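Local coordinates for glycosylation Associate Protein 2 (Streptococcus agalactiae serotype V, PDB 6OYC), which belongs to the Gap123 complex and probably acts in glycosylation and accessory Sec export of a serine-rich surface adhesin, at residues Q121-F127 and S182-N186; Y176-S182 and S234-L240. One frame throughout, in Å; residues are numbered along the deposited sequence.

Contact 1 (Q121-F127 and S182-N186); sequences QFYKGLF and SDFYN
Lys124, Tyr185 and Phe184 carry most of this contact. It sets the C-terminal end of helix 115-125 against the turn that joins strand 168-180 to strand 185-195. The helix belongs to the domain built on an N-terminal parallel sheet, and the turn to the antiparallel domain that follows.

The CG of Lys124 lies beside its backbone N (chi1 -69°). The rest of the chain is extended and runs alongside the backbone of Asp183, with Lys124 CG 3.6 Å from Asp183 O. Lys124 NZ thus comes to 3.0 Å from Ser182 O, a weak hydrogen bond. It also donates to a water that in turn bonds to Phe184 O. Its stronger partners are Glu233 and Asp235, both salt bridges. These two carboxylates would probably keep the lysine protonated despite its burial.

The ring of Tyr185 lies beside the helix. Tyr185 CE1 is 3.6 Å from Lys124 CB, which comes in obliquely. Gly125 N and Gln121 CA sit near the ring plane, at the edge. Lys5 NZ bonds to both Tyr123 O and Asp183 O and so bridges the two backbones.

Phe184 packs against Phe127, which follows the helix. Its ring and that of Phe127 meet obliquely, with centroids 5.0 Å apart and planes at 45°. Phe184 CD2 lies over one face of the Phe127 ring, offset toward the rim, and Arg263 makes a cation-pi contact with the same ring. Phe127 CE1 reaches Phe184 CB at 3.5 Å. Lys124 O lies in the plane of the Phe127 ring, at its edge, and takes a CA-H...O contact from Phe184 CA at 3.1 Å.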
ATOM      1  N   GLN B 121      14.375  13.415  -6.399  1.00 33.74           N
ATOM      2  CA  GLN B 121      13.558  12.514  -5.584  1.00 33.52           C
ATOM      3  C   GLN B 121      13.293  13.095  -4.197  1.00 31.40           C
ATOM      4  O   GLN B 121      12.176  13.003  -3.676  1.00 28.75           O
ATOM      5  CB  GLN B 121      14.238  11.153  -5.452  1.00 32.89           C
ATOM      6  CG  GLN B 121      14.316  10.353  -6.739  1.00 34.93           C
ATOM      7  CD  GLN B 121      15.177   9.093  -6.575  1.00 38.95           C
ATOM      8  OE1 GLN B 121      16.306   9.155  -6.095  1.00 34.30           O
ATOM      9  NE2 GLN B 121      14.634   7.955  -6.960  1.00 39.03           N
ATOM     10  N   PHE B 122      14.321  13.658  -3.563  1.00 30.09           N
ATOM     11  CA  PHE B 122      14.098  14.404  -2.326  1.00 30.38           C
ATOM     12  C   PHE B 122      13.032  15.477  -2.544  1.00 32.19           C
ATOM     13  O   PHE B 122      12.021  15.543  -1.821  1.00 30.13           O
ATOM     14  CB  PHE B 122      15.413  15.049  -1.854  1.00 25.89           C
ATOM     15  CG  PHE B 122      16.386  14.095  -1.203  1.00 32.16           C
ATOM     16  CD1 PHE B 122      16.052  12.756  -0.990  1.00 32.24           C
ATOM     17  CD2 PHE B 122      17.636  14.548  -0.779  1.00 31.47           C
ATOM     18  CE1 PHE B 122      16.968  11.881  -0.364  1.00 33.52           C
ATOM     19  CE2 PHE B 122      18.554  13.688  -0.164  1.00 28.82           C
ATOM     20  CZ  PHE B 122      18.223  12.357   0.036  1.00 31.36           C
ATOM     21  N   TYR B 123      13.236  16.312  -3.570  1.00 28.90           N
ATOM     22  CA  TYR B 123      12.370  17.467  -3.798  1.00 33.15           C
ATOM     23  C   TYR B 123      10.902  17.062  -3.925  1.00 30.37           C
ATOM     24  O   TYR B 123      10.014  17.757  -3.424  1.00 31.54           O
ATOM     25  CB  TYR B 123      12.818  18.207  -5.058  1.00 32.25           C
ATOM     26  CG  TYR B 123      12.255  19.607  -5.165  1.00 36.22           C
ATOM     27  CD1 TYR B 123      12.361  20.491  -4.099  1.00 35.01           C
ATOM     28  CD2 TYR B 123      11.626  20.049  -6.324  1.00 36.29           C
ATOM     29  CE1 TYR B 123      11.869  21.766  -4.174  1.00 35.71           C
ATOM     30  CE2 TYR B 123      11.123  21.347  -6.410  1.00 39.76           C
ATOM     31  CZ  TYR B 123      11.249  22.192  -5.321  1.00 37.05           C
ATOM     32  OH  TYR B 123      10.764  23.468  -5.356  1.00 39.32           O
ATOM     33  N   LYS B 124      10.616  15.941  -4.575  1.00 28.78           N
ATOM     34  CA  LYS B 124       9.224  15.637  -4.876  1.00 33.37           C
ATOM     35  C   LYS B 124       8.738  14.343  -4.247  1.00 33.54           C
ATOM     36  O   LYS B 124       7.583  13.964  -4.476  1.00 32.20           O
ATOM     37  CB  LYS B 124       9.010  15.625  -6.396  1.00 32.49           C
ATOM     38  CG  LYS B 124       9.149  17.050  -6.998  1.00 31.68           C
ATOM     39  CD  LYS B 124       8.373  17.220  -8.299  1.00 31.93           C
ATOM     40  CE  LYS B 124       8.528  18.645  -8.854  1.00 35.14           C
ATOM     41  NZ  LYS B 124       7.861  18.814 -10.204  1.00 32.79           N
ATOM     42  N   GLY B 125       9.562  13.686  -3.416  1.00 30.80           N
ATOM     43  CA  GLY B 125       9.215  12.370  -2.913  1.00 31.57           C
ATOM     44  C   GLY B 125       9.181  12.219  -1.407  1.00 31.68           C
ATOM     45  O   GLY B 125       8.956  11.110  -0.920  1.00 31.84           O
ATOM     46  N   LEU B 126       9.377  13.308  -0.656  1.00 30.41           N
ATOM     47  CA  LEU B 126       9.510  13.241   0.798  1.00 32.19           C
ATOM     48  C   LEU B 126       8.309  13.847   1.517  1.00 33.41           C
ATOM     49  O   LEU B 126       8.391  14.166   2.704  1.00 36.78           O
ATOM     50  CB  LEU B 126      10.810  13.921   1.241  1.00 30.81           C
ATOM     51  CG  LEU B 126      12.132  13.216   0.858  1.00 30.87           C
ATOM     52  CD1 LEU B 126      13.397  14.012   1.232  1.00 24.27           C
ATOM     53  CD2 LEU B 126      12.184  11.827   1.485  1.00 27.52           C
ATOM     54  N   PHE B 127       7.193  14.020   0.818  1.00 35.49           N
ATOM     55  CA  PHE B 127       6.006  14.590   1.437  1.00 36.78           C
ATOM     56  C   PHE B 127       5.433  13.636   2.485  1.00 38.16           C
ATOM     57  O   PHE B 127       5.627  12.415   2.429  1.00 34.83           O
ATOM     58  CB  PHE B 127       4.936  14.919   0.370  1.00 34.05           C
ATOM     59  CG  PHE B 127       4.534  13.725  -0.492  1.00 34.74           C
ATOM     60  CD1 PHE B 127       5.242  13.412  -1.651  1.00 31.93           C
ATOM     61  CD2 PHE B 127       3.463  12.907  -0.125  1.00 32.92           C
ATOM     62  CE1 PHE B 127       4.884  12.313  -2.438  1.00 30.87           C
ATOM     63  CE2 PHE B 127       3.102  11.792  -0.897  1.00 31.67           C
ATOM     64  CZ  PHE B 127       3.818  11.499  -2.057  1.00 33.20           C
ATOM     65  N   SER B 182       2.391  19.940  -8.921  1.00 32.90           N
ATOM     66  CA  SER B 182       3.757  20.319  -9.226  1.00 35.38           C
ATOM     67  C   SER B 182       4.725  19.969  -8.097  1.00 34.67           C
ATOM     68  O   SER B 182       5.939  20.119  -8.273  1.00 36.48           O
ATOM     69  CB  SER B 182       3.827  21.819  -9.530  1.00 36.21           C
ATOM     70  OG  SER B 182       3.114  22.543  -8.545  1.00 37.96           O
ATOM     71  N   ASP B 183       4.230  19.470  -6.962  1.00 33.56           N
ATOM     72  CA  ASP B 183       5.069  19.280  -5.779  1.00 34.93           C
ATOM     73  C   ASP B 183       5.507  17.842  -5.532  1.00 33.99           C
ATOM     74  O   ASP B 183       6.444  17.637  -4.754  1.00 33.55           O
ATOM     75  CB  ASP B 183       4.353  19.802  -4.542  1.00 33.86           C
ATOM     76  CG  ASP B 183       4.087  21.280  -4.631  1.00 36.90           C
ATOM     77  OD1 ASP B 183       4.996  22.047  -5.020  1.00 39.47           O
ATOM     78  OD2 ASP B 183       2.961  21.671  -4.337  1.00 40.21           O
ATOM     79  N   PHE B 184       4.875  16.850  -6.168  1.00 33.30           N
ATOM     80  CA  PHE B 184       5.310  15.465  -6.058  1.00 33.62           C
ATOM     81  C   PHE B 184       5.127  14.776  -7.405  1.00 33.34           C
ATOM     82  O   PHE B 184       4.629  15.369  -8.366  1.00 33.26           O
ATOM     83  CB  PHE B 184       4.564  14.715  -4.941  1.00 32.16           C
ATOM     84  CG  PHE B 184       3.086  15.022  -4.854  1.00 34.34           C
ATOM     85  CD1 PHE B 184       2.189  14.461  -5.750  1.00 35.57           C
ATOM     86  CD2 PHE B 184       2.594  15.859  -3.859  1.00 32.82           C
ATOM     87  CE1 PHE B 184       0.813  14.732  -5.658  1.00 32.47           C
ATOM     88  CE2 PHE B 184       1.247  16.136  -3.766  1.00 30.45           C
ATOM     89  CZ  PHE B 184       0.350  15.570  -4.669  1.00 31.19           C
ATOM     90  N   TYR B 185       5.559  13.521  -7.482  1.00 31.82           N
ATOM     91  CA  TYR B 185       5.331  12.724  -8.676  1.00 28.98           C
ATOM     92  C   TYR B 185       3.857  12.371  -8.779  1.00 31.14           C
ATOM     93  O   TYR B 185       3.169  12.177  -7.769  1.00 30.53           O
ATOM     94  CB  TYR B 185       6.170  11.451  -8.649  1.00 28.74           C
ATOM     95  CG  TYR B 185       7.641  11.719  -8.675  1.00 30.22           C
ATOM     96  CD1 TYR B 185       8.350  11.956  -7.494  1.00 32.45           C
ATOM     97  CD2 TYR B 185       8.323  11.779  -9.880  1.00 28.55           C
ATOM     98  CE1 TYR B 185       9.714  12.226  -7.521  1.00 31.06           C
ATOM     99  CE2 TYR B 185       9.676  12.055  -9.925  1.00 28.88           C
ATOM    100  CZ  TYR B 185      10.368  12.274  -8.740  1.00 34.56           C
ATOM    101  OH  TYR B 185      11.718  12.523  -8.789  1.00 32.92           O
ATOM    102  N   ASN B 186       3.369  12.307 -10.013  1.00 29.07           N
ATOM    103  CA  ASN B 186       1.989  11.929 -10.289  1.00 29.73           C
ATOM    104  C   ASN B 186       2.022  10.549 -10.915  1.00 32.65           C
ATOM    105  O   ASN B 186       2.484  10.386 -12.049  1.00 31.90           O
ATOM    106  CB  ASN B 186       1.306  12.943 -11.198  1.00 28.87           C
ATOM    107  CG  ASN B 186       1.268  14.319 -10.578  1.00 30.79           C
ATOM    108  OD1 ASN B 186       0.340  14.651  -9.846  1.00 28.56           O
ATOM    109  ND2 ASN B 186       2.306  15.118 -10.837  1.00 29.66           N
TER
HETATM  110  O   HOH W   1       5.263  17.374 -10.134  1.00 29.11           O

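Contact 2 (Y176-S182 and S234-L240); sequences YNIPFSS and SDISGSL
Phe180 meets the backbone of residues 234-236 with the edge of its ring. Ile236 O lies there near the ring plane, 3.5 Å from Phe180 CE1, as does Ser234 N, 3.7 Å from Phe180 CZ. Leu240 approaches obliquely, its CD2 3.6 Å from Phe180 CD2. CG of Phe180 points opposite its own N (chi1 -177°), which puts the ring between Leu240 and the loop.

The other flat group is the amide of Asn177. Leu240 O lies in its plane, 3.0 Å from Asn177 ND2, though ND2 itself stands above the carbonyl plane of Leu240. The same oxygen accepts from Ile178 N on a lone pair. Two donors therefore grip it.

Ile178 with Leu240 and Phe180 with Gly238 are hydrogen-bonded antiparallel pairs. Pro179 and Ser239 form the non-hydrogen-bonded pair between them. Gly238 N to Phe180 O is nearly straight, at 171°.

Past the strand the backbones still touch, with Ser182 CA 3.3 Å from Ser234 O in a CA-H...O contact, and waters join in. One accepts from Ser182 N and lies 2.6 Å from Ser237 OG; another donates to Ser182 O and to Asp235 OD2, whose main partner is Lys124. Ser234 OG accepts from Ile236 N in an ST turn.

Ile178, Phe180 and Leu240 share one sheet face and pack on strand 185-195 of the other sheet. This is consistent with a beta sandwich of two antiparallel sheets.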
ATOM      1  N   TYR B 176     -13.374  12.590 -16.975  1.00 26.89           N
ATOM      2  CA  TYR B 176     -12.961  13.514 -15.924  1.00 30.30           C
ATOM      3  C   TYR B 176     -11.461  13.769 -15.938  1.00 28.91           C
ATOM      4  O   TYR B 176     -10.678  13.029 -16.537  1.00 29.30           O
ATOM      5  CB  TYR B 176     -13.390  12.997 -14.549  1.00 29.16           C
ATOM      6  CG  TYR B 176     -14.878  13.083 -14.394  1.00 31.17           C
ATOM      7  CD1 TYR B 176     -15.485  14.276 -14.030  1.00 28.37           C
ATOM      8  CD2 TYR B 176     -15.689  11.981 -14.662  1.00 33.80           C
ATOM      9  CE1 TYR B 176     -16.857  14.364 -13.904  1.00 32.32           C
ATOM     10  CE2 TYR B 176     -17.061  12.064 -14.538  1.00 33.55           C
ATOM     11  CZ  TYR B 176     -17.644  13.258 -14.166  1.00 31.90           C
ATOM     12  OH  TYR B 176     -19.023  13.340 -14.054  1.00 31.03           O
ATOM     13  N   ASN B 177     -11.064  14.831 -15.252  1.00 27.90           N
ATOM     14  CA  ASN B 177      -9.662  15.205 -15.185  1.00 27.64           C
ATOM     15  C   ASN B 177      -9.048  14.743 -13.874  1.00 32.28           C
ATOM     16  O   ASN B 177      -9.726  14.616 -12.850  1.00 31.94           O
ATOM     17  CB  ASN B 177      -9.501  16.713 -15.350  1.00 26.93           C
ATOM     18  CG  ASN B 177     -10.053  17.198 -16.686  1.00 29.66           C
ATOM     19  OD1 ASN B 177     -11.022  17.962 -16.738  1.00 29.63           O
ATOM     20  ND2 ASN B 177      -9.456  16.721 -17.777  1.00 27.10           N
ATOM     21  N   ILE B 178      -7.747  14.500 -13.920  1.00 31.73           N
ATOM     22  CA  ILE B 178      -6.969  14.001 -12.794  1.00 27.03           C
ATOM     23  C   ILE B 178      -6.121  15.149 -12.268  1.00 30.89           C
ATOM     24  O   ILE B 178      -5.295  15.685 -13.020  1.00 31.32           O
ATOM     25  CB  ILE B 178      -6.083  12.826 -13.212  1.00 29.98           C
ATOM     26  CG1 ILE B 178      -6.933  11.715 -13.815  1.00 31.69           C
ATOM     27  CG2 ILE B 178      -5.312  12.308 -12.023  1.00 30.54           C
ATOM     28  CD1 ILE B 178      -6.115  10.568 -14.352  1.00 30.87           C
ATOM     29  N   PRO B 179      -6.280  15.551 -11.008  1.00 29.75           N
ATOM     30  CA  PRO B 179      -5.424  16.600 -10.444  1.00 31.10           C
ATOM     31  C   PRO B 179      -3.951  16.250 -10.605  1.00 34.12           C
ATOM     32  O   PRO B 179      -3.523  15.140 -10.307  1.00 32.52           O
ATOM     33  CB  PRO B 179      -5.828  16.630  -8.963  1.00 30.79           C
ATOM     34  CG  PRO B 179      -7.195  15.981  -8.918  1.00 35.86           C
ATOM     35  CD  PRO B 179      -7.163  14.942  -9.999  1.00 32.48           C
ATOM     36  N   PHE B 180      -3.184  17.205 -11.096  1.00 30.25           N
ATOM     37  CA  PHE B 180      -1.764  17.027 -11.334  1.00 33.36           C
ATOM     38  C   PHE B 180      -1.016  18.032 -10.476  1.00 32.90           C
ATOM     39  O   PHE B 180      -1.212  19.240 -10.617  1.00 29.97           O
ATOM     40  CB  PHE B 180      -1.439  17.226 -12.816  1.00 33.03           C
ATOM     41  CG  PHE B 180      -0.003  16.981 -13.165  1.00 33.06           C
ATOM     42  CD1 PHE B 180       0.953  17.967 -12.963  1.00 31.05           C
ATOM     43  CD2 PHE B 180       0.387  15.764 -13.706  1.00 29.44           C
ATOM     44  CE1 PHE B 180       2.270  17.746 -13.287  1.00 32.17           C
ATOM     45  CE2 PHE B 180       1.702  15.537 -14.045  1.00 29.20           C
ATOM     46  CZ  PHE B 180       2.647  16.530 -13.838  1.00 32.84           C
ATOM     47  N   SER B 181      -0.158  17.535  -9.601  1.00 34.93           N
ATOM     48  CA  SER B 181       0.567  18.388  -8.680  1.00 33.39           C
ATOM     49  C   SER B 181       1.939  18.737  -9.237  1.00 34.03           C
ATOM     50  O   SER B 181       2.582  17.942  -9.932  1.00 31.40           O
ATOM     51  CB  SER B 181       0.717  17.691  -7.326  1.00 34.70           C
ATOM     52  OG  SER B 181       1.606  18.399  -6.468  1.00 35.55           O
ATOM     53  N   SER B 182       2.391  19.940  -8.921  1.00 32.90           N
ATOM     54  CA  SER B 182       3.757  20.319  -9.226  1.00 35.38           C
ATOM     55  C   SER B 182       4.725  19.969  -8.097  1.00 34.67           C
ATOM     56  O   SER B 182       5.939  20.119  -8.273  1.00 36.48           O
ATOM     57  CB  SER B 182       3.827  21.819  -9.530  1.00 36.21           C
ATOM     58  OG  SER B 182       3.114  22.543  -8.545  1.00 37.96           O
ATOM     59  N   SER B 234       6.168  17.513 -13.268  1.00 29.92           N
ATOM     60  CA  SER B 234       6.424  18.778 -13.934  1.00 29.40           C
ATOM     61  C   SER B 234       6.211  19.895 -12.932  1.00 30.02           C
ATOM     62  O   SER B 234       5.469  19.741 -11.964  1.00 35.00           O
ATOM     63  CB  SER B 234       5.500  18.988 -15.149  1.00 36.42           C
ATOM     64  OG  SER B 234       5.516  20.340 -15.562  1.00 30.69           O
ATOM     65  N   ASP B 235       6.845  21.031 -13.175  1.00 30.59           N
ATOM     66  CA  ASP B 235       6.627  22.135 -12.255  1.00 36.80           C
ATOM     67  C   ASP B 235       5.385  22.952 -12.586  1.00 37.15           C
ATOM     68  O   ASP B 235       5.080  23.905 -11.862  1.00 37.41           O
ATOM     69  CB  ASP B 235       7.861  23.022 -12.183  1.00 39.93           C
ATOM     70  CG  ASP B 235       9.072  22.288 -11.573  1.00 46.34           C
ATOM     71  OD1 ASP B 235      10.222  22.642 -11.917  1.00 46.86           O
ATOM     72  OD2 ASP B 235       8.863  21.370 -10.736  1.00 41.44           O
ATOM     73  N   ILE B 236       4.632  22.560 -13.601  1.00 35.81           N
ATOM     74  CA  ILE B 236       3.354  23.181 -13.916  1.00 37.39           C
ATOM     75  C   ILE B 236       2.250  22.432 -13.191  1.00 35.52           C
ATOM     76  O   ILE B 236       2.196  21.198 -13.224  1.00 39.50           O
ATOM     77  CB  ILE B 236       3.107  23.174 -15.429  1.00 35.27           C
ATOM     78  CG1 ILE B 236       4.106  24.098 -16.125  1.00 36.58           C
ATOM     79  CG2 ILE B 236       1.688  23.577 -15.719  1.00 34.76           C
ATOM     80  CD1 ILE B 236       4.573  23.583 -17.497  1.00 41.62           C
ATOM     81  N   SER B 237       1.372  23.170 -12.538  1.00 32.24           N
ATOM     82  CA  SER B 237       0.218  22.603 -11.862  1.00 34.19           C
ATOM     83  C   SER B 237      -1.021  22.668 -12.770  1.00 36.08           C
ATOM     84  O   SER B 237      -1.228  23.652 -13.495  1.00 31.93           O
ATOM     85  CB  SER B 237      -0.014  23.370 -10.559  1.00 36.59           C
ATOM     86  OG  SER B 237      -0.881  22.666  -9.701  1.00 42.70           O
ATOM     87  N   GLY B 238      -1.844  21.622 -12.728  1.00 34.61           N
ATOM     88  CA  GLY B 238      -3.078  21.603 -13.497  1.00 33.11           C
ATOM     89  C   GLY B 238      -3.890  20.331 -13.343  1.00 34.80           C
ATOM     90  O   GLY B 238      -4.013  19.795 -12.235  1.00 32.77           O
ATOM     91  N   SER B 239      -4.459  19.829 -14.441  1.00 33.22           N
ATOM     92  CA  SER B 239      -5.124  18.537 -14.393  1.00 30.14           C
ATOM     93  C   SER B 239      -4.915  17.824 -15.717  1.00 30.18           C
ATOM     94  O   SER B 239      -4.542  18.434 -16.726  1.00 30.86           O
ATOM     95  CB  SER B 239      -6.618  18.660 -14.074  1.00 30.15           C
ATOM     96  OG  SER B 239      -7.291  19.477 -15.007  1.00 33.49           O
ATOM     97  N   LEU B 240      -5.138  16.515 -15.693  1.00 29.06           N
ATOM     98  CA  LEU B 240      -4.858  15.650 -16.824  1.00 27.32           C
ATOM     99  C   LEU B 240      -6.140  15.275 -17.553  1.00 28.86           C
ATOM    100  O   LEU B 240      -7.150  14.955 -16.925  1.00 28.63           O
ATOM    101  CB  LEU B 240      -4.171  14.366 -16.371  1.00 26.86           C
ATOM    102  CG  LEU B 240      -2.830  14.484 -15.672  1.00 31.59           C
ATOM    103  CD1 LEU B 240      -2.297  13.075 -15.381  1.00 28.26           C
ATOM    104  CD2 LEU B 240      -1.864  15.309 -16.539  1.00 28.50           C
TER
HETATM  105  O   HOH W   1       5.263  17.374 -10.134  1.00 29.11           O
HETATM  106  O   HOH W   2       0.376  21.671  -7.712  1.00 40.96           O
HETATM  107  O   HOH W   3       7.732  22.400  -8.148  1.00 42.36           O

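Overall arrangement
After the N-terminal parallel sheet, the chain runs through helix 115-125, the first half of contact 1. It then makes several strands and reaches 176-182, the first half of contact 2. The turn at 182-186 follows at once and closes contact 1; Ser182 belongs to both. Contact 2 closes later, when the chain returns at 234-240. The two loops therefore cross. Contact 1 joins the helix to the antiparallel domain, while contact 2 pairs neighbouring strands within it. The contacts also meet directly on either side of the turn, where Asn186 OD1 probably bonds to Ser181 N.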